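Local atomic coordinates of beta-galactosidase (PDB entry 3OG2), a protein that probably hydrolyses terminal non-reducing beta-D-galactose residues from beta-D-galactosides, as a secreted fungal glycoside hydrolase of family 35. Residues Y118-G126 against L333-Y344; F284-F292 against Y931-T939. All blocks are in the same frame, centred on the assembly; numbering follows the deposited sequence. Where two conformers were deposited one is given.

Contact 1: Y118-G126 against L333-Y344; sequences YINAEVSGG and LGHPGGYTSYDY
With CG of Glu122 opposite its carbonyl carbon (chi1 -70°), CB and CG lie alongside the imidazole of His335, CG 3.4 Å from His335 NE2; the bend at chi2 (76°) then turns the carboxylate to the hydroxyl of Tyr342. Tyr342 OH donates to Glu122 OE1 over 2.6 Å, using the anti lone pair of OE1, which lies in the plane of the phenol ring at its edge. A water donates to the same OE1 at 2.7 Å and also bonds Tyr344 OH. Tyr322 OH is a second partner of the Tyr342 hydroxyl, consistent with the phenol being held in place.

Glu122 CA sits over one face of the imidazole, 3.7 Å from the ring centroid, a CH-pi contact, while Gly337 N covers the opposite face. Two backbone bonds flank this pair: His335 N to Glu122 O at 3.1 Å, and the nearly straight Ser124 N to Leu333 O at 2.7 Å. They form a single beta bridge between Val123 and Gly334. Beyond it, Val123 CG1 packs on Leu333 CD1 at 3.9 Å.

Ile119 to Glu122 contact beta-D-galactose in a complex of this enzyme; here the sugar is absent and Glu122 OE2 bonds a glycerol. The loop after strand 110-116 thus supplies sugar-binding residues, and the loop after strand 318-321 braces Glu122 as a second shell in the galactose pocket of the family 35 TIM barrel.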
loop_
_atom_site.group_PDB
_atom_site.type_symbol
_atom_site.label_atom_id
_atom_site.label_comp_id
_atom_site.label_asym_id
_atom_site.label_seq_id
_atom_site.Cartn_x
_atom_site.Cartn_y
_atom_site.Cartn_z
ATOM N N TYR A 118 -6.333 -11.316 12.437
ATOM C CA TYR A 118 -5.656 -11.787 11.239
ATOM C C TYR A 118 -5.859 -10.761 10.126
ATOM O O TYR A 118 -7.017 -10.393 9.832
ATOM C CB TYR A 118 -6.223 -13.160 10.820
ATOM C CG TYR A 118 -5.337 -13.668 9.680
ATOM C CD1 TYR A 118 -4.036 -14.092 9.971
ATOM C CD2 TYR A 118 -5.784 -13.698 8.357
ATOM C CE1 TYR A 118 -3.205 -14.562 8.969
ATOM C CE2 TYR A 118 -4.948 -14.140 7.330
ATOM C CZ TYR A 118 -3.657 -14.563 7.657
ATOM O OH TYR A 118 -2.798 -14.973 6.650
ATOM N N ILE A 119 -4.756 -10.303 9.490
ATOM C CA ILE A 119 -4.870 -9.339 8.402
ATOM C C ILE A 119 -4.305 -9.837 7.071
ATOM O O ILE A 119 -4.596 -9.234 6.038
ATOM C CB ILE A 119 -4.192 -7.967 8.761
ATOM C CG1 ILE A 119 -2.704 -8.090 9.047
ATOM C CG2 ILE A 119 -4.957 -7.281 9.897
ATOM C CD1 ILE A 119 -1.977 -6.759 9.087
ATOM N N ASN A 120 -3.505 -10.906 7.060
ATOM C CA ASN A 120 -2.845 -11.397 5.824
ATOM C C ASN A 120 -1.840 -10.332 5.396
ATOM O O ASN A 120 -0.784 -10.236 6.031
ATOM C CB ASN A 120 -3.902 -11.768 4.758
ATOM C CG ASN A 120 -3.368 -12.810 3.804
ATOM O OD1 ASN A 120 -2.946 -13.924 4.234
ATOM N ND2 ASN A 120 -3.309 -12.513 2.514
ATOM N N ALA A 121 -2.147 -9.511 4.387
ATOM C CA ALA A 121 -1.426 -8.260 4.156
ATOM C C ALA A 121 -0.002 -8.397 3.699
ATOM O O ALA A 121 0.751 -7.402 3.598
ATOM C CB ALA A 121 -1.456 -7.344 5.390
ATOM N N GLU A 122 0.411 -9.609 3.350
ATOM C CA GLU A 122 1.818 -9.880 3.001
ATOM C C GLU A 122 2.792 -9.434 4.104
ATOM O O GLU A 122 3.933 -9.072 3.864
ATOM C CB GLU A 122 2.194 -9.263 1.648
ATOM C CG GLU A 122 1.498 -10.022 0.484
ATOM C CD GLU A 122 0.025 -9.679 0.346
ATOM O OE1 GLU A 122 -0.308 -8.472 0.133
ATOM O OE2 GLU A 122 -0.822 -10.613 0.372
ATOM N N VAL A 123 2.315 -9.506 5.359
ATOM C CA VAL A 123 3.148 -9.221 6.521
ATOM C C VAL A 123 3.488 -10.551 7.214
ATOM O O VAL A 123 2.772 -11.563 7.070
ATOM C CB VAL A 123 2.539 -8.261 7.556
ATOM C CG1 VAL A 123 2.200 -6.924 6.867
ATOM C CG2 VAL A 123 1.341 -8.826 8.315
ATOM N N SER A 124 4.573 -10.518 7.998
ATOM C CA SER A 124 5.004 -11.718 8.714
ATOM C C SER A 124 3.837 -12.246 9.577
ATOM O O SER A 124 3.206 -11.486 10.317
ATOM C CB SER A 124 6.190 -11.360 9.614
ATOM O OG SER A 124 6.663 -12.564 10.221
ATOM N N GLY A 125 3.578 -13.545 9.462
ATOM C CA GLY A 125 2.533 -14.278 10.194
ATOM C C GLY A 125 1.140 -13.866 9.750
ATOM O O GLY A 125 0.145 -14.241 10.428
ATOM N N GLY A 126 0.973 -13.066 8.687
ATOM C CA GLY A 126 -0.305 -12.484 8.382
ATOM C C GLY A 126 -0.833 -11.610 9.540
ATOM O O GLY A 126 -2.057 -11.383 9.603
ATOM N N LEU A 333 9.168 -6.707 8.896
ATOM C CA LEU A 333 7.704 -6.906 9.166
ATOM C C LEU A 333 7.067 -7.741 8.088
ATOM O O LEU A 333 5.931 -8.186 8.319
ATOM C CB LEU A 333 7.020 -5.550 9.379
ATOM C CG LEU A 333 6.856 -4.637 8.169
ATOM C CD1 LEU A 333 5.585 -4.954 7.370
ATOM C CD2 LEU A 333 6.744 -3.175 8.625
ATOM N N GLY A 334 7.671 -7.931 6.909
ATOM C CA GLY A 334 7.045 -8.633 5.822
ATOM C C GLY A 334 7.095 -10.140 5.938
ATOM O O GLY A 334 7.872 -10.725 6.669
ATOM N N HIS A 335 6.254 -10.810 5.083
ATOM C CA HIS A 335 6.312 -12.277 5.023
ATOM C C HIS A 335 7.298 -12.782 3.999
ATOM O O HIS A 335 7.799 -11.991 3.171
ATOM C CB HIS A 335 4.877 -12.805 4.719
ATOM C CG HIS A 335 4.463 -12.718 3.291
ATOM N ND1 HIS A 335 3.592 -13.658 2.755
ATOM C CD2 HIS A 335 4.707 -11.814 2.317
ATOM C CE1 HIS A 335 3.365 -13.335 1.502
ATOM N NE2 HIS A 335 4.027 -12.228 1.187
ATOM N N PRO A 336 7.589 -14.084 3.966
ATOM C CA PRO A 336 8.559 -14.613 3.024
ATOM C C PRO A 336 8.153 -14.530 1.564
ATOM O O PRO A 336 9.040 -14.634 0.710
ATOM C CB PRO A 336 8.657 -16.110 3.373
ATOM C CG PRO A 336 8.298 -16.117 4.855
ATOM C CD PRO A 336 7.184 -15.104 4.947
ATOM N N GLY A 337 6.863 -14.361 1.284
ATOM C CA GLY A 337 6.380 -14.265 -0.102
ATOM C C GLY A 337 6.603 -12.920 -0.758
ATOM O O GLY A 337 6.112 -12.725 -1.900
ATOM N N GLY A 338 7.259 -12.012 -0.046
ATOM C CA GLY A 338 7.635 -10.704 -0.558
ATOM C C GLY A 338 9.011 -10.359 -0.005
ATOM O O GLY A 338 9.600 -11.100 0.770
ATOM N N TYR A 339 9.492 -9.201 -0.445
ATOM C CA TYR A 339 10.811 -8.708 -0.052
ATOM C C TYR A 339 10.640 -7.364 0.616
ATOM O O TYR A 339 9.582 -7.083 1.181
ATOM C CB TYR A 339 11.774 -8.787 -1.242
ATOM C CG TYR A 339 11.277 -8.179 -2.517
ATOM C CD1 TYR A 339 10.568 -8.957 -3.483
ATOM C CD2 TYR A 339 11.501 -6.811 -2.787
ATOM C CE1 TYR A 339 10.116 -8.351 -4.661
ATOM C CE2 TYR A 339 11.036 -6.242 -3.966
ATOM C CZ TYR A 339 10.344 -7.024 -4.887
ATOM O OH TYR A 339 9.909 -6.445 -6.053
ATOM N N THR A 340 11.685 -6.519 0.661
ATOM C CA THR A 340 11.556 -5.312 1.496
ATOM C C THR A 340 10.533 -4.351 0.943
ATOM O O THR A 340 9.706 -3.802 1.677
ATOM C CB THR A 340 12.903 -4.572 1.608
ATOM O OG1 THR A 340 13.887 -5.502 2.020
ATOM C CG2 THR A 340 12.754 -3.505 2.687
ATOM N N SER A 341 10.556 -4.075 -0.353
ATOM C CA SER A 341 9.622 -3.106 -0.870
ATOM C C SER A 341 8.180 -3.595 -0.797
ATOM O O SER A 341 7.873 -4.745 -1.103
ATOM C CB SER A 341 10.010 -2.850 -2.358
ATOM O OG SER A 341 9.085 -1.892 -2.936
ATOM N N TYR A 342 7.247 -2.678 -0.497
ATOM C CA TYR A 342 5.814 -2.960 -0.711
ATOM C C TYR A 342 5.257 -1.849 -1.620
ATOM O O TYR A 342 4.128 -1.403 -1.491
ATOM C CB TYR A 342 5.021 -3.001 0.571
ATOM C CG TYR A 342 3.736 -3.828 0.519
ATOM C CD1 TYR A 342 3.697 -5.157 0.065
ATOM C CD2 TYR A 342 2.541 -3.242 0.920
ATOM C CE1 TYR A 342 2.498 -5.886 0.031
ATOM C CE2 TYR A 342 1.320 -3.974 0.916
ATOM C CZ TYR A 342 1.349 -5.283 0.452
ATOM O OH TYR A 342 0.148 -5.944 0.495
ATOM N N ASP A 343 6.059 -1.434 -2.631
ATOM C CA ASP A 343 5.560 -0.413 -3.546
ATOM C C ASP A 343 4.241 -0.852 -4.202
ATOM O O ASP A 343 3.361 -0.014 -4.407
ATOM C CB ASP A 343 6.596 -0.149 -4.632
ATOM C CG ASP A 343 6.121 0.806 -5.709
ATOM O OD1 ASP A 343 6.354 2.042 -5.547
ATOM O OD2 ASP A 343 5.496 0.333 -6.687
ATOM N N TYR A 344 4.151 -2.141 -4.496
ATOM C CA TYR A 344 2.859 -2.743 -4.955
ATOM C C TYR A 344 2.544 -2.326 -6.373
ATOM O O TYR A 344 1.477 -2.720 -6.870
ATOM C CB TYR A 344 1.698 -2.449 -3.986
ATOM C CG TYR A 344 0.662 -3.546 -3.899
ATOM C CD1 TYR A 344 0.888 -4.704 -3.129
ATOM C CD2 TYR A 344 -0.556 -3.409 -4.585
ATOM C CE1 TYR A 344 -0.082 -5.705 -3.056
ATOM C CE2 TYR A 344 -1.527 -4.409 -4.520
ATOM C CZ TYR A 344 -1.269 -5.529 -3.757
ATOM O OH TYR A 344 -2.247 -6.518 -3.718
HETATM O O HOH W 1 -1.975 -8.519 -2.040
#

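Contact 2: F284-F292 against Y931-T939; sequences FDPFGGWGF and YVSNIGPQT. With NAG (2-acetamido-2-deoxy-beta-D-glucopyranose), chain C; NAG (2-acetamido-2-deoxy-beta-D-glucopyranose), chain B; MAN (alpha-D-mannopyranose), chain D; GLC (alpha-D-glucopyranose), chain E.
An interdomain seam joins a loop of the TIM barrel, which follows strand 275-280, to the turn after strand 926-932 of an all-beta domain. On the barrel side, Pro286 to Gly289 make a type II beta turn; on the other, a cis peptide bond precedes Pro937. Across the seam Gly288 N donates to Gly936 O over 2.9 Å. The N-H points almost straight at the oxygen (176°), yet the donor stands well above the carbonyl plane, 55° out of it, and so is not on a lone pair.

Gly936 O also lies at the edge of the Phe287 ring, near its plane, 3.3 Å from CD1. With CG of Phe287 opposite its carbonyl carbon (chi1 -88°), the ring extends to Val932, crossing that side chain at about a right angle with CE1 3.8 Å from CG2. Phe287 CB meanwhile meets Ile935 CG2.

Pro937 wedges against the barrel loop: its CB lies against Gly289 O, and its CG passes Asp285 OD2 at 3.7 Å as the two side chains slide by in opposite directions. The Asp285 carboxylate straps its own loop, OD1 accepting from Trp290 N through the syn lone pair and OD2 from Gly291 N above the carboxylate plane; Tyr339 OH is a further partner of OD2.

N-glycan sugars border the seam. NAG of chain C donates from N2 to Ser933 O, and NAG of chain B donates from O6 to Ile935 O at 2.8 Å. On the barrel side mannose O4 lies at the edge of the Trp290 indole, in its plane, and accepts from NE1 at 3.0 Å.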
loop_
_atom_site.group_PDB
_atom_site.type_symbol
_atom_site.label_atom_id
_atom_site.label_comp_id
_atom_site.label_asym_id
_atom_site.label_seq_id
_atom_site.Cartn_x
_atom_site.Cartn_y
_atom_site.Cartn_z
ATOM N N PHE A 284 1.477 -7.747 -5.389
ATOM C CA PHE A 284 2.705 -8.011 -4.636
ATOM C C PHE A 284 3.693 -8.686 -5.591
ATOM O O PHE A 284 3.370 -9.100 -6.718
ATOM C CB PHE A 284 2.404 -8.838 -3.403
ATOM C CG PHE A 284 1.688 -10.165 -3.594
ATOM C CD1 PHE A 284 2.370 -11.286 -4.075
ATOM C CD2 PHE A 284 0.341 -10.328 -3.299
ATOM C CE1 PHE A 284 1.770 -12.534 -4.272
ATOM C CE2 PHE A 284 -0.267 -11.575 -3.480
ATOM C CZ PHE A 284 0.433 -12.667 -3.951
ATOM N N ASP A 285 4.940 -8.821 -5.137
ATOM C CA ASP A 285 6.017 -9.358 -5.970
ATOM C C ASP A 285 6.895 -10.218 -5.054
ATOM O O ASP A 285 7.261 -9.712 -3.991
ATOM C CB ASP A 285 6.824 -8.220 -6.597
ATOM C CG ASP A 285 7.791 -8.667 -7.680
ATOM O OD1 ASP A 285 7.427 -9.519 -8.542
ATOM O OD2 ASP A 285 8.936 -8.164 -7.758
ATOM N N PRO A 286 7.203 -11.443 -5.362
ATOM C CA PRO A 286 8.013 -12.303 -4.502
ATOM C C PRO A 286 9.507 -12.047 -4.668
ATOM O O PRO A 286 9.958 -11.410 -5.629
ATOM C CB PRO A 286 7.732 -13.740 -5.024
ATOM C CG PRO A 286 7.480 -13.482 -6.508
ATOM C CD PRO A 286 6.746 -12.153 -6.614
ATOM N N PHE A 287 10.270 -12.576 -3.712
ATOM C CA PHE A 287 11.685 -12.731 -4.012
ATOM C C PHE A 287 11.827 -13.455 -5.380
ATOM O O PHE A 287 11.036 -14.357 -5.668
ATOM C CB PHE A 287 12.376 -13.521 -2.914
ATOM C CG PHE A 287 12.896 -12.687 -1.767
ATOM C CD1 PHE A 287 14.072 -11.921 -1.901
ATOM C CD2 PHE A 287 12.215 -12.710 -0.547
ATOM C CE1 PHE A 287 14.574 -11.176 -0.840
ATOM C CE2 PHE A 287 12.706 -11.956 0.513
ATOM C CZ PHE A 287 13.871 -11.212 0.383
ATOM N N GLY A 288 12.831 -13.050 -6.140
ATOM C CA GLY A 288 13.052 -13.578 -7.499
ATOM C C GLY A 288 11.960 -13.105 -8.467
ATOM O O GLY A 288 11.833 -13.663 -9.565
ATOM N N GLY A 289 11.203 -12.075 -8.123
ATOM C CA GLY A 289 10.109 -11.566 -8.930
ATOM C C GLY A 289 10.568 -10.620 -9.996
ATOM O O GLY A 289 11.731 -10.548 -10.405
ATOM N N TRP A 290 9.585 -9.858 -10.469
ATOM C CA TRP A 290 9.753 -9.074 -11.683
ATOM C C TRP A 290 10.031 -7.607 -11.393
ATOM O O TRP A 290 10.347 -6.834 -12.318
ATOM C CB TRP A 290 8.509 -9.155 -12.615
ATOM C CG TRP A 290 8.387 -10.591 -13.042
ATOM C CD1 TRP A 290 7.483 -11.468 -12.496
ATOM C CD2 TRP A 290 9.144 -11.300 -14.001
ATOM N NE1 TRP A 290 7.658 -12.691 -13.111
ATOM C CE2 TRP A 290 8.660 -12.610 -14.029
ATOM C CE3 TRP A 290 10.187 -10.945 -14.871
ATOM C CZ2 TRP A 290 9.168 -13.603 -14.872
ATOM C CZ3 TRP A 290 10.702 -11.936 -15.718
ATOM C CH2 TRP A 290 10.186 -13.225 -15.701
ATOM N N GLY A 291 9.902 -7.199 -10.161
ATOM C CA GLY A 291 10.063 -5.808 -9.746
ATOM C C GLY A 291 8.746 -5.057 -9.842
ATOM O O GLY A 291 7.906 -5.336 -10.703
ATOM N N PHE A 292 8.571 -4.056 -9.005
ATOM C CA PHE A 292 7.305 -3.339 -8.931
ATOM C C PHE A 292 7.118 -2.396 -10.122
ATOM O O PHE A 292 5.978 -1.990 -10.372
ATOM C CB PHE A 292 7.199 -2.565 -7.589
ATOM C CG PHE A 292 6.841 -3.537 -6.483
ATOM C CD1 PHE A 292 5.670 -4.291 -6.531
ATOM C CD2 PHE A 292 7.698 -3.697 -5.374
ATOM C CE1 PHE A 292 5.364 -5.181 -5.493
ATOM C CE2 PHE A 292 7.351 -4.560 -4.354
ATOM C CZ PHE A 292 6.183 -5.303 -4.366
ATOM N N TYR A 931 18.831 -7.417 1.167
ATOM C CA TYR A 931 19.336 -7.542 -0.190
ATOM C C TYR A 931 19.886 -8.941 -0.362
ATOM O O TYR A 931 20.692 -9.389 0.443
ATOM C CB TYR A 931 20.476 -6.517 -0.387
ATOM C CG TYR A 931 21.094 -6.614 -1.775
ATOM C CD1 TYR A 931 20.390 -6.092 -2.860
ATOM C CD2 TYR A 931 22.312 -7.218 -1.977
ATOM C CE1 TYR A 931 20.930 -6.178 -4.148
ATOM C CE2 TYR A 931 22.912 -7.323 -3.238
ATOM C CZ TYR A 931 22.192 -6.788 -4.305
ATOM O OH TYR A 931 22.710 -6.854 -5.581
ATOM N N VAL A 932 19.486 -9.625 -1.438
ATOM C CA VAL A 932 19.888 -10.998 -1.618
ATOM C C VAL A 932 20.453 -11.090 -3.032
ATOM O O VAL A 932 19.729 -11.118 -4.030
ATOM C CB VAL A 932 18.743 -12.028 -1.390
ATOM C CG1 VAL A 932 19.271 -13.438 -1.653
ATOM C CG2 VAL A 932 18.189 -11.898 0.032
ATOM N N SER A 933 21.786 -11.135 -3.097
ATOM C CA SER A 933 22.435 -10.817 -4.385
ATOM C C SER A 933 22.158 -11.885 -5.438
ATOM O O SER A 933 22.165 -11.584 -6.647
ATOM C CB SER A 933 23.950 -10.607 -4.190
ATOM O OG SER A 933 24.612 -11.884 -4.141
ATOM N N ASN A 934 21.898 -13.130 -4.999
ATOM C CA ASN A 934 21.714 -14.242 -5.940
ATOM C C ASN A 934 20.232 -14.581 -6.126
ATOM O O ASN A 934 19.949 -15.557 -6.804
ATOM C CB ASN A 934 22.486 -15.490 -5.474
ATOM C CG ASN A 934 22.005 -15.972 -4.105
ATOM O OD1 ASN A 934 21.720 -15.196 -3.218
ATOM N ND2 ASN A 934 21.899 -17.306 -3.942
ATOM N N ILE A 935 19.306 -13.777 -5.575
ATOM C CA ILE A 935 17.887 -14.071 -5.712
ATOM C C ILE A 935 17.129 -12.832 -6.203
ATOM O O ILE A 935 16.322 -12.930 -7.160
ATOM C CB ILE A 935 17.264 -14.574 -4.405
ATOM C CG1 ILE A 935 18.016 -15.835 -3.945
ATOM C CG2 ILE A 935 15.754 -14.816 -4.611
ATOM C CD1 ILE A 935 17.432 -16.464 -2.656
ATOM N N GLY A 936 17.339 -11.647 -5.632
ATOM C CA GLY A 936 16.708 -10.449 -6.162
ATOM C C GLY A 936 15.232 -10.372 -5.839
ATOM O O GLY A 936 14.695 -11.179 -5.059
ATOM N N PRO A 937 14.488 -9.434 -6.435
ATOM C CA PRO A 937 14.974 -8.542 -7.504
ATOM C C PRO A 937 15.389 -7.169 -7.023
ATOM O O PRO A 937 15.813 -6.323 -7.837
ATOM C CB PRO A 937 13.691 -8.373 -8.350
ATOM C CG PRO A 937 12.631 -8.283 -7.287
ATOM C CD PRO A 937 13.024 -9.262 -6.203
ATOM N N GLN A 938 15.231 -6.886 -5.715
ATOM C CA GLN A 938 15.442 -5.472 -5.309
ATOM C C GLN A 938 16.899 -5.027 -5.242
ATOM O O GLN A 938 17.693 -5.677 -4.552
ATOM C CB GLN A 938 14.757 -5.267 -3.943
ATOM C CG GLN A 938 14.742 -3.772 -3.551
ATOM C CD GLN A 938 13.831 -3.495 -2.386
ATOM O OE1 GLN A 938 13.326 -4.413 -1.691
ATOM N NE2 GLN A 938 13.593 -2.209 -2.139
ATOM N N THR A 939 17.198 -3.927 -5.911
ATOM C CA THR A 939 18.533 -3.329 -5.827
ATOM C C THR A 939 18.466 -1.913 -5.273
ATOM O O THR A 939 19.463 -1.385 -4.797
ATOM C CB THR A 939 19.215 -3.253 -7.211
ATOM O OG1 THR A 939 18.305 -2.636 -8.160
ATOM C CG2 THR A 939 19.595 -4.640 -7.740
HETATM C C1 NAG C . 21.744 -10.268 -9.623
HETATM C C2 NAG C . 20.265 -10.473 -9.254
HETATM C C3 NAG C . 19.985 -11.983 -9.244
HETATM C C4 NAG C . 20.338 -12.616 -10.598
HETATM C C5 NAG C . 21.774 -12.205 -11.004
HETATM C C6 NAG C . 22.118 -12.667 -12.417
HETATM C C7 NAG C . 19.348 -8.861 -7.661
HETATM C C8 NAG C . 19.510 -8.265 -6.270
HETATM N N2 NAG C . 20.068 -9.945 -7.896
HETATM O O3 NAG C . 18.623 -12.192 -8.910
HETATM O O4 NAG C . 20.352 -14.024 -10.434
HETATM O O5 NAG C . 21.938 -10.804 -10.921
HETATM O O6 NAG C . 23.538 -12.472 -12.584
HETATM O O7 NAG C . 18.646 -8.334 -8.507
HETATM C C1 NAG B . 19.421 -14.753 -10.957
HETATM C C2 NAG B . 19.852 -16.226 -10.954
HETATM C C3 NAG B . 18.722 -17.090 -11.518
HETATM C C4 NAG B . 17.433 -16.847 -10.723
HETATM C C5 NAG B . 17.141 -15.334 -10.670
HETATM C C6 NAG B . 15.874 -14.964 -9.885
HETATM C C7 NAG B . 22.162 -16.709 -11.407
HETATM C C8 NAG B . 23.266 -16.581 -12.422
HETATM N N2 NAG B . 20.948 -16.430 -11.905
HETATM O O3 NAG B . 19.101 -18.452 -11.352
HETATM O O4 NAG B . 16.411 -17.502 -11.439
HETATM O O5 NAG B . 18.256 -14.636 -10.147
HETATM O O6 NAG B . 16.044 -15.321 -8.514
HETATM O O7 NAG B . 22.385 -16.405 -10.220
HETATM C C1 MAN D . 8.322 -18.919 -10.877
HETATM C C2 MAN D . 6.814 -18.937 -11.141
HETATM C C3 MAN D . 6.497 -17.888 -12.222
HETATM C C4 MAN D . 7.012 -16.503 -11.796
HETATM C C5 MAN D . 8.515 -16.594 -11.529
HETATM C C6 MAN D . 9.050 -15.265 -10.978
HETATM O O2 MAN D . 6.186 -18.578 -9.924
HETATM O O3 MAN D . 5.100 -17.835 -12.474
HETATM O O4 MAN D . 6.792 -15.594 -12.872
HETATM O O5 MAN D . 8.746 -17.619 -10.533
HETATM O O6 MAN D . 8.385 -14.914 -9.775
HETATM C C1 GLC E . 4.423 -16.354 -5.645
HETATM C C2 GLC E . 3.273 -16.480 -4.681
HETATM C C3 GLC E . 1.925 -16.755 -5.308
HETATM C C4 GLC E . 1.702 -15.801 -6.479
HETATM C C5 GLC E . 2.870 -15.760 -7.456
HETATM C C6 GLC E . 2.770 -14.569 -8.415
HETATM O O2 GLC E . 3.616 -17.282 -3.592
HETATM O O3 GLC E . 0.948 -16.460 -4.303
HETATM O O4 GLC E . 0.472 -15.993 -7.100
HETATM O O5 GLC E . 4.123 -15.608 -6.784
HETATM O O6 GLC E . 3.317 -14.976 -9.666
#

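Overall arrangement
Contacts 1 and 2 lie with their centres about 14 Å apart and share a direct junction, since the 333-344 loop passes from one to the other. There Tyr339 OH probably bonds Asp285 OD2 at 2.6 Å, and Ser341 N probably bonds Gln938 OE1 at 3.1 Å, so this barrel loop touches both segments of contact 2. Contact 1 supplies Ile119 to Glu122 of the galactose site, and the side chain of its Tyr344 comes within about 7 Å of that of Glu278, another galactose-binding residue. Contact 2 joins the all-beta domain to the barrel close by, the Asp285 side chain being about 9 Å from that of Glu122.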